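Local coordinates for Glyoxalase/bleomycin resistance protein/dioxygenase (Alicyclobacillus acidocaldarius subsp. acidocaldarius, PDB 3RRI) that is a metal-binding member of the glyoxalase/bleomycin resistance/dioxygenase superfamily that may act as a dioxygenase, its substrate not established, at residues R18-A23 with D41-D46; R62-Y67 with N120-F125. One frame throughout, in Å; residues are numbered along the deposited sequence.

Contact 1: residues R18-A23 with D41-D46; sequences RDLDEA and DRITLD
Leu20, in the first turn of helix 20-30, and Ile43, on strand 42-47, bring the two backbones closest, their CA atoms 6.9 Å apart, with no hydrogen bond between the segments. Leu20 makes the largest contribution to the contact. Its CG lies anti to the carbonyl carbon (chi1 -64°), and the fork of methyls reaches the strand's backbone at its start: CD1 is 3.6 Å from Arg42 N, while CD2 rests near Arg42 CA. Ile43 answers from the strand. Its CG2 faces Leu20 CB at 4.3 Å, and its CD1 lies 4.2 Å from Ala23 CB, one helical turn on. Leucine's branched end suits its place by spreading two methyls over the backbone at the start of the strand, whereas Ala23 offers a single methyl to the tip of Ile43.

Several polar side chains pair within their own segment. Asp19 is the N-cap: Asp19 OD1 accepts from Glu22 N at 2.8 Å, giving a polar partner to an amide of the first helical turn. Arg18 grips Glu22 side-on through NE and NH2, one nitrogen to each carboxylate oxygen, which ties the residue preceding the cap to the helix. Arg42 holds Asp41 by the same two nitrogens, NE meeting Asp41 OD1 at 3.0 Å from above the carboxylate plane; this pairing joins the turn to the strand, and Arg42 NH2 also makes a weak hydrogen bond to Tyr67 OH of a second subunit.

Strand 42-47 runs between 34-39 and 50-56 in a four-stranded mixed sheet, and the helix lies against one face of it. Leu20 and Ile43 both also touch Arg38 on strand 34-39, where Asp21 makes a salt bridge, while Leu45 continues the helix-sheet interface by packing on Tyr27 and Val28.

Contact 2: residues R62-Y67 with N120-F125; sequences REVSMY and NNLLEF
Val64 and Leu122 form the apolar centre of this contact, Val64 CG2 lying 3.7 Å from Leu122 CG as the two side chains cross at a slant. With Val64 CG2 anti to the backbone N, that methyl also reaches Asn120 O, at 3.6 Å. The compact valine thus fills the angle between the turn and the beginning of strand 122-128. Leu122 sets CG and CD2 against Val64 CG2 and extends the contact along the loop through its other branch: Leu122 CD1 meets Ser65 O at 3.5 Å and Met66 CA at 3.6 Å. Here a leucine methyl lies against loop backbone, and no hydrogen bond joins the two segments.

At the other end, Asn120 turns its amide toward the loop. Asn120 ND2 comes within 3.5 Å of Arg62 O, but its hydrogen bond goes to Asp61 O, so the carboxamide ties the turn to the residue just before the loop segment. Asn120 itself has positive phi (66°), a left-handed conformation that asparagine tolerates better than most residues.

The next shell fixes the loop's own shape. Ser65 OG donates to Tyr67 O at 3.1 Å, and selenomethionine Met66 lays CG over one face of the Tyr67 ring, 3.7 Å above its plane and offset toward the rim. Met66 O accepts from His70 ND1 at the start of strand 70-74, and Arg62 pairs with Asp58 while making a cation-pi contact with Trp60.

Val64 and Leu122 both continue onto Tyr96 of strand 95-98, and Leu122 touches Ile116 as well. The arrangement joins the linker between the two sheets to the second sheet, in keeping with the paired beta-alpha-beta-beta-beta modules of the vicinal oxygen chelate fold.

The centres of contacts 1 and 2 lie about 17 Å apart, and their nearest atoms are about 6 Å apart without touching. They follow in series along the chain. Contact 1 belongs to the four-stranded sheet with helix 20-30, whereas contact 2 involves strand 122-128 of the second sheet and the loop that leads from strand 50-56 to strand 70-74. Together they therefore sample both halves of the vicinal oxygen chelate fold. Both reach a second subunit, and a weak hydrogen bond joins Arg42 of contact 1 to Tyr67 of contact 2 on a different subunit, so these two regions, separate within one chain, meet across the interface.

Contact 1: residues R18-A23 with D41-D46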
ATOM      1  N   ARG A  18      -7.838  -5.735 -37.418  1.00 23.34           N
ATOM      2  CA  ARG A  18      -7.778  -6.205 -38.808  1.00 23.81           C
ATOM      3  C   ARG A  18      -6.365  -6.607 -39.246  1.00 24.20           C
ATOM      4  O   ARG A  18      -6.191  -7.368 -40.206  1.00 24.73           O
ATOM      5  CB  ARG A  18      -8.351  -5.134 -39.727  1.00 24.36           C
ATOM      6  CG  ARG A  18      -7.509  -3.915 -39.836  1.00 25.84           C
ATOM      7  CD  ARG A  18      -8.297  -2.813 -40.490  1.00 26.46           C
ATOM      8  NE  ARG A  18      -7.412  -1.684 -40.754  1.00 27.88           N
ATOM      9  CZ  ARG A  18      -7.806  -0.557 -41.337  1.00 29.16           C
ATOM     10  NH1 ARG A  18      -9.068  -0.411 -41.710  1.00 30.37           N
ATOM     11  NH2 ARG A  18      -6.917   0.415 -41.562  1.00 29.81           N
ATOM     12  N   ASP A  19      -5.353  -6.104 -38.544  1.00 23.81           N
ATOM     13  CA  ASP A  19      -3.959  -6.332 -38.884  1.00 24.34           C
ATOM     14  C   ASP A  19      -3.130  -6.150 -37.626  1.00 24.47           C
ATOM     15  O   ASP A  19      -3.169  -5.083 -37.010  1.00 24.33           O
ATOM     16  CB  ASP A  19      -3.522  -5.329 -39.982  1.00 25.15           C
ATOM     17  CG  ASP A  19      -2.058  -5.492 -40.373  1.00 27.33           C
ATOM     18  OD1 ASP A  19      -1.153  -5.166 -39.576  1.00 29.04           O
ATOM     19  OD2 ASP A  19      -1.803  -5.972 -41.511  1.00 33.64           O
ATOM     20  N   LEU A  20      -2.368  -7.166 -37.243  1.00 24.03           N
ATOM     21  CA  LEU A  20      -1.681  -7.120 -35.963  1.00 23.63           C
ATOM     22  C   LEU A  20      -0.517  -6.124 -35.915  1.00 23.37           C
ATOM     23  O   LEU A  20      -0.291  -5.502 -34.886  1.00 23.75           O
ATOM     24  CB  LEU A  20      -1.193  -8.503 -35.548  1.00 23.52           C
ATOM     25  CG  LEU A  20      -2.272  -9.562 -35.284  1.00 22.57           C
ATOM     26  CD1 LEU A  20      -1.594 -10.908 -34.904  1.00 24.10           C
ATOM     27  CD2 LEU A  20      -3.270  -9.141 -34.229  1.00 23.88           C
ATOM     28  N   ASP A  21       0.250  -6.001 -37.001  1.00 24.37           N
ATOM     29  CA  ASP A  21       1.322  -5.015 -37.057  1.00 24.73           C
ATOM     30  C   ASP A  21       0.785  -3.602 -36.936  1.00 24.27           C
ATOM     31  O   ASP A  21       1.399  -2.763 -36.256  1.00 25.18           O
ATOM     32  CB  ASP A  21       2.170  -5.145 -38.332  1.00 25.35           C
ATOM     33  CG  ASP A  21       3.142  -6.321 -38.276  1.00 28.90           C
ATOM     34  OD1 ASP A  21       3.425  -6.826 -37.167  1.00 32.64           O
ATOM     35  OD2 ASP A  21       3.635  -6.717 -39.351  1.00 35.47           O
ATOM     36  N   GLU A  22      -0.340  -3.351 -37.578  1.00 24.15           N
ATOM     37  CA  GLU A  22      -0.982  -2.039 -37.535  1.00 24.03           C
ATOM     38  C   GLU A  22      -1.478  -1.734 -36.111  1.00 24.10           C
ATOM     39  O   GLU A  22      -1.421  -0.602 -35.641  1.00 23.36           O
ATOM     40  CB  GLU A  22      -2.142  -2.035 -38.520  1.00 24.44           C
ATOM     41  CG  GLU A  22      -2.915  -0.739 -38.648  1.00 25.42           C
ATOM     42  CD  GLU A  22      -4.105  -0.881 -39.562  1.00 28.66           C
ATOM     43  OE1 GLU A  22      -4.840  -1.894 -39.431  1.00 27.43           O
ATOM     44  OE2 GLU A  22      -4.339   0.029 -40.399  1.00 29.70           O
ATOM     45  N   ALA A  23      -1.972  -2.761 -35.420  1.00 23.32           N
ATOM     46  CA  ALA A  23      -2.414  -2.623 -34.039  1.00 22.44           C
ATOM     47  C   ALA A  23      -1.240  -2.332 -33.086  1.00 21.65           C
ATOM     48  O   ALA A  23      -1.361  -1.513 -32.154  1.00 22.05           O
ATOM     49  CB  ALA A  23      -3.109  -3.909 -33.606  1.00 21.99           C
ATOM     50  N   ASP A  41      -2.262 -15.139 -34.244  1.00 23.81           N
ATOM     51  CA  ASP A  41      -3.657 -14.696 -34.251  1.00 24.25           C
ATOM     52  C   ASP A  41      -3.985 -13.573 -33.248  1.00 22.87           C
ATOM     53  O   ASP A  41      -5.127 -13.124 -33.188  1.00 22.12           O
ATOM     54  CB  ASP A  41      -4.609 -15.893 -34.050  1.00 25.14           C
ATOM     55  CG  ASP A  41      -4.539 -16.500 -32.650  1.00 27.97           C
ATOM     56  OD1 ASP A  41      -3.694 -16.093 -31.827  1.00 26.73           O
ATOM     57  OD2 ASP A  41      -5.371 -17.392 -32.351  1.00 30.14           O
ATOM     58  N   ARG A  42      -2.992 -13.130 -32.476  1.00 22.41           N
ATOM     59  CA  ARG A  42      -3.247 -12.076 -31.488  1.00 21.65           C
ATOM     60  C   ARG A  42      -1.985 -11.455 -30.941  1.00 21.78           C
ATOM     61  O   ARG A  42      -0.935 -12.056 -30.973  1.00 22.18           O
ATOM     62  CB  ARG A  42      -4.070 -12.633 -30.313  1.00 22.23           C
ATOM     63  CG  ARG A  42      -3.271 -13.562 -29.378  1.00 23.58           C
ATOM     64  CD  ARG A  42      -4.126 -14.390 -28.448  1.00 27.77           C
ATOM     65  NE  ARG A  42      -4.780 -15.489 -29.150  1.00 28.70           N
ATOM     66  CZ  ARG A  42      -5.729 -16.260 -28.638  1.00 28.28           C
ATOM     67  NH1 ARG A  42      -6.178 -16.068 -27.403  1.00 27.88           N
ATOM     68  NH2 ARG A  42      -6.260 -17.203 -29.396  1.00 28.78           N
ATOM     69  N   ILE A  43      -2.100 -10.215 -30.447  1.00 20.88           N
ATOM     70  CA  ILE A  43      -1.044  -9.612 -29.614  1.00 20.54           C
ATOM     71  C   ILE A  43      -1.651  -9.188 -28.292  1.00 18.84           C
ATOM     72  O   ILE A  43      -2.820  -8.796 -28.226  1.00 19.82           O
ATOM     73  CB  ILE A  43      -0.327  -8.402 -30.272  1.00 20.90           C
ATOM     74  CG1 ILE A  43      -1.297  -7.236 -30.500  1.00 22.78           C
ATOM     75  CG2 ILE A  43       0.356  -8.820 -31.574  1.00 22.59           C
ATOM     76  CD1 ILE A  43      -0.574  -5.962 -30.906  1.00 23.80           C
ATOM     77  N   THR A  44      -0.852  -9.304 -27.230  1.00 18.54           N
ATOM     78  CA  THR A  44      -1.277  -8.922 -25.890  1.00 19.28           C
ATOM     79  C   THR A  44      -0.470  -7.757 -25.364  1.00 19.30           C
ATOM     80  O   THR A  44       0.726  -7.630 -25.632  1.00 19.62           O
ATOM     81  CB  THR A  44      -1.191 -10.106 -24.893  1.00 19.47           C
ATOM     82  OG1 THR A  44       0.166 -10.333 -24.486  1.00 19.63           O
ATOM     83  CG2 THR A  44      -1.798 -11.342 -25.546  1.00 20.08           C
ATOM     84  N   LEU A  45      -1.154  -6.887 -24.627  1.00 18.50           N
ATOM     85  CA  LEU A  45      -0.608  -5.577 -24.307  1.00 18.54           C
ATOM     86  C   LEU A  45      -0.842  -5.268 -22.851  1.00 18.36           C
ATOM     87  O   LEU A  45      -1.883  -5.609 -22.297  1.00 17.28           O
ATOM     88  CB  LEU A  45      -1.310  -4.533 -25.132  1.00 18.86           C
ATOM     89  CG  LEU A  45      -1.214  -4.640 -26.635  1.00 19.61           C
ATOM     90  CD1 LEU A  45      -2.287  -3.727 -27.273  1.00 20.93           C
ATOM     91  CD2 LEU A  45       0.154  -4.270 -27.110  1.00 20.68           C
ATOM     92  N   ASP A  46       0.118  -4.586 -22.240  1.00 18.33           N
ATOM     93  CA  ASP A  46      -0.049  -3.987 -20.936  1.00 18.47           C
ATOM     94  C   ASP A  46      -0.597  -2.592 -21.285  1.00 18.30           C
ATOM     95  O   ASP A  46       0.134  -1.695 -21.764  1.00 20.18           O
ATOM     96  CB  ASP A  46       1.279  -3.963 -20.170  1.00 18.01           C
ATOM     97  CG  ASP A  46       1.276  -3.071 -18.958  1.00 19.90           C
ATOM     98  OD1 ASP A  46       0.308  -2.306 -18.745  1.00 18.42           O
ATOM     99  OD2 ASP A  46       2.279  -3.145 -18.179  1.00 21.55           O
TER

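Contact 2: residues R62-Y67 with N120-F125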
ATOM      1  N   ARG A  62     -17.168  -1.518 -39.447  1.00 36.19           N
ATOM      2  CA  ARG A  62     -16.848  -0.620 -40.554  1.00 36.86           C
ATOM      3  C   ARG A  62     -17.461   0.748 -40.348  1.00 37.59           C
ATOM      4  O   ARG A  62     -16.927   1.726 -40.839  1.00 38.34           O
ATOM      5  CB  ARG A  62     -17.312  -1.197 -41.903  1.00 36.88           C
ATOM      6  CG  ARG A  62     -16.243  -1.982 -42.609  1.00 36.36           C
ATOM      7  CD  ARG A  62     -15.902  -3.237 -41.850  1.00 34.29           C
ATOM      8  NE  ARG A  62     -15.084  -4.123 -42.661  1.00 34.12           N
ATOM      9  CZ  ARG A  62     -14.685  -5.333 -42.281  1.00 33.46           C
ATOM     10  NH1 ARG A  62     -14.996  -5.804 -41.085  1.00 34.45           N
ATOM     11  NH2 ARG A  62     -13.946  -6.062 -43.090  1.00 34.22           N
ATOM     12  N   GLU A  63     -18.578   0.807 -39.634  1.00 38.85           N
ATOM     13  CA  GLU A  63     -19.270   2.068 -39.357  1.00 39.87           C
ATOM     14  C   GLU A  63     -19.253   2.235 -37.855  1.00 39.67           C
ATOM     15  O   GLU A  63     -19.630   1.320 -37.126  1.00 40.72           O
ATOM     16  CB  GLU A  63     -20.722   2.001 -39.863  1.00 40.71           C
ATOM     17  CG  GLU A  63     -21.255   3.268 -40.556  1.00 43.55           C
ATOM     18  CD  GLU A  63     -22.473   2.965 -41.445  1.00 47.89           C
ATOM     19  OE1 GLU A  63     -23.629   3.228 -41.011  1.00 49.95           O
ATOM     20  OE2 GLU A  63     -22.272   2.431 -42.566  1.00 49.66           O
ATOM     21  N   VAL A  64     -18.812   3.394 -37.383  1.00 38.68           N
ATOM     22  CA  VAL A  64     -18.567   3.568 -35.960  1.00 38.05           C
ATOM     23  C   VAL A  64     -19.530   4.592 -35.356  1.00 36.58           C
ATOM     24  O   VAL A  64     -19.749   5.653 -35.924  1.00 36.82           O
ATOM     25  CB  VAL A  64     -17.083   3.955 -35.700  1.00 38.29           C
ATOM     26  CG1 VAL A  64     -16.750   5.313 -36.320  1.00 39.19           C
ATOM     27  CG2 VAL A  64     -16.782   3.938 -34.224  1.00 38.80           C
ATOM     28  N   SER A  65     -20.132   4.237 -34.224  1.00 34.40           N
ATOM     29  CA  SER A  65     -20.850   5.200 -33.394  1.00 33.57           C
ATOM     30  C   SER A  65     -20.431   5.016 -31.925  1.00 31.64           C
ATOM     31  O   SER A  65     -19.980   3.933 -31.528  1.00 31.42           O
ATOM     32  CB  SER A  65     -22.371   5.084 -33.587  1.00 33.76           C
ATOM     33  OG  SER A  65     -22.848   3.793 -33.227  1.00 37.01           O
HETATM   34  N   MSE A  66     -20.570   6.081 -31.138  1.00 29.77           N
HETATM   35  CA  MSE A  66     -20.089   6.121 -29.760  1.00 28.52           C
HETATM   36  C   MSE A  66     -20.589   4.948 -28.939  1.00 27.75           C
HETATM   37  O   MSE A  66     -19.826   4.346 -28.187  1.00 27.55           O
HETATM   38  CB  MSE A  66     -20.511   7.437 -29.096  1.00 28.65           C
HETATM   39  CG  MSE A  66     -20.025   7.653 -27.656  1.00 28.11           C
HETATM   40 SE   MSE A  66     -20.180   9.506 -27.062  0.39 27.63          SE
HETATM   41  CE  MSE A  66     -18.811  10.285 -28.200  1.00 29.94           C
ATOM     42  N   TYR A  67     -21.865   4.626 -29.083  1.00 26.35           N
ATOM     43  CA  TYR A  67     -22.486   3.554 -28.304  1.00 25.56           C
ATOM     44  C   TYR A  67     -22.763   2.369 -29.207  1.00 24.43           C
ATOM     45  O   TYR A  67     -22.930   2.520 -30.416  1.00 24.79           O
ATOM     46  CB  TYR A  67     -23.777   4.061 -27.670  1.00 26.05           C
ATOM     47  CG  TYR A  67     -23.544   5.266 -26.806  1.00 28.79           C
ATOM     48  CD1 TYR A  67     -23.840   6.557 -27.269  1.00 31.51           C
ATOM     49  CD2 TYR A  67     -22.983   5.139 -25.538  1.00 31.23           C
ATOM     50  CE1 TYR A  67     -23.594   7.679 -26.472  1.00 32.84           C
ATOM     51  CE2 TYR A  67     -22.743   6.249 -24.730  1.00 33.07           C
ATOM     52  CZ  TYR A  67     -23.053   7.515 -25.201  1.00 34.08           C
ATOM     53  OH  TYR A  67     -22.810   8.602 -24.401  1.00 34.81           O
ATOM     54  N   ASN A 120     -11.389   0.729 -35.875  1.00 21.15           N
ATOM     55  CA  ASN A 120     -12.567   1.471 -35.420  1.00 21.81           C
ATOM     56  C   ASN A 120     -13.070   1.123 -34.024  1.00 19.97           C
ATOM     57  O   ASN A 120     -14.187   1.437 -33.679  1.00 20.87           O
ATOM     58  CB  ASN A 120     -13.729   1.394 -36.428  1.00 22.30           C
ATOM     59  CG  ASN A 120     -13.408   2.085 -37.743  1.00 25.30           C
ATOM     60  OD1 ASN A 120     -12.587   3.022 -37.801  1.00 27.88           O
ATOM     61  ND2 ASN A 120     -14.057   1.622 -38.813  1.00 26.61           N
ATOM     62  N   ASN A 121     -12.206   0.514 -33.210  1.00 19.43           N
ATOM     63  CA  ASN A 121     -12.471   0.437 -31.778  1.00 19.41           C
ATOM     64  C   ASN A 121     -12.330   1.800 -31.127  1.00 19.52           C
ATOM     65  O   ASN A 121     -11.363   2.533 -31.431  1.00 20.54           O
ATOM     66  CB  ASN A 121     -11.508  -0.531 -31.098  1.00 18.26           C
ATOM     67  CG  ASN A 121     -11.733  -1.955 -31.551  1.00 19.19           C
ATOM     68  OD1 ASN A 121     -12.771  -2.535 -31.261  1.00 20.89           O
ATOM     69  ND2 ASN A 121     -10.792  -2.482 -32.289  1.00 19.38           N
ATOM     70  N   LEU A 122     -13.274   2.135 -30.264  1.00 20.04           N
ATOM     71  CA  LEU A 122     -13.298   3.441 -29.597  1.00 19.72           C
ATOM     72  C   LEU A 122     -12.713   3.343 -28.174  1.00 19.95           C
ATOM     73  O   LEU A 122     -13.194   2.541 -27.355  1.00 19.49           O
ATOM     74  CB  LEU A 122     -14.700   4.007 -29.543  1.00 19.93           C
ATOM     75  CG  LEU A 122     -15.370   4.402 -30.879  1.00 22.26           C
ATOM     76  CD1 LEU A 122     -16.770   4.906 -30.610  1.00 24.11           C
ATOM     77  CD2 LEU A 122     -14.547   5.439 -31.701  1.00 24.34           C
ATOM     78  N   LEU A 123     -11.691   4.161 -27.909  1.00 20.39           N
ATOM     79  CA  LEU A 123     -11.046   4.289 -26.618  1.00 20.06           C
ATOM     80  C   LEU A 123     -11.545   5.564 -25.989  1.00 20.81           C
ATOM     81  O   LEU A 123     -11.373   6.637 -26.580  1.00 22.72           O
ATOM     82  CB  LEU A 123      -9.547   4.381 -26.772  1.00 20.10           C
ATOM     83  CG  LEU A 123      -8.794   3.112 -27.208  1.00 18.97           C
ATOM     84  CD1 LEU A 123      -9.114   2.794 -28.635  1.00 18.24           C
ATOM     85  CD2 LEU A 123      -7.299   3.279 -26.977  1.00 22.03           C
ATOM     86  N   GLU A 124     -12.125   5.471 -24.803  1.00 19.29           N
ATOM     87  CA  GLU A 124     -12.529   6.665 -24.068  1.00 19.19           C
ATOM     88  C   GLU A 124     -11.719   6.807 -22.791  1.00 19.64           C
ATOM     89  O   GLU A 124     -11.566   5.846 -22.028  1.00 18.52           O
ATOM     90  CB  GLU A 124     -14.004   6.654 -23.715  1.00 19.12           C
ATOM     91  CG  GLU A 124     -14.427   7.957 -23.021  1.00 19.89           C
ATOM     92  CD  GLU A 124     -15.825   7.957 -22.419  1.00 22.85           C
ATOM     93  OE1 GLU A 124     -16.379   6.864 -22.135  1.00 23.72           O
ATOM     94  OE2 GLU A 124     -16.375   9.082 -22.225  1.00 24.72           O
ATOM     95  N   PHE A 125     -11.179   7.997 -22.543  1.00 17.59           N
ATOM     96  CA  PHE A 125     -10.472   8.299 -21.315  1.00 17.42           C
ATOM     97  C   PHE A 125     -11.228   9.359 -20.578  1.00 18.87           C
ATOM     98  O   PHE A 125     -11.754  10.270 -21.226  1.00 19.22           O
ATOM     99  CB  PHE A 125      -9.024   8.698 -21.594  1.00 17.73           C
ATOM    100  CG  PHE A 125      -8.267   7.617 -22.287  1.00 18.08           C
ATOM    101  CD1 PHE A 125      -7.718   6.573 -21.527  1.00 16.78           C
ATOM    102  CD2 PHE A 125      -8.168   7.560 -23.649  1.00 20.15           C
ATOM    103  CE1 PHE A 125      -7.052   5.521 -22.143  1.00 18.05           C
ATOM    104  CE2 PHE A 125      -7.491   6.507 -24.257  1.00 19.25           C
ATOM    105  CZ  PHE A 125      -6.948   5.477 -23.496  1.00 18.91           C
TER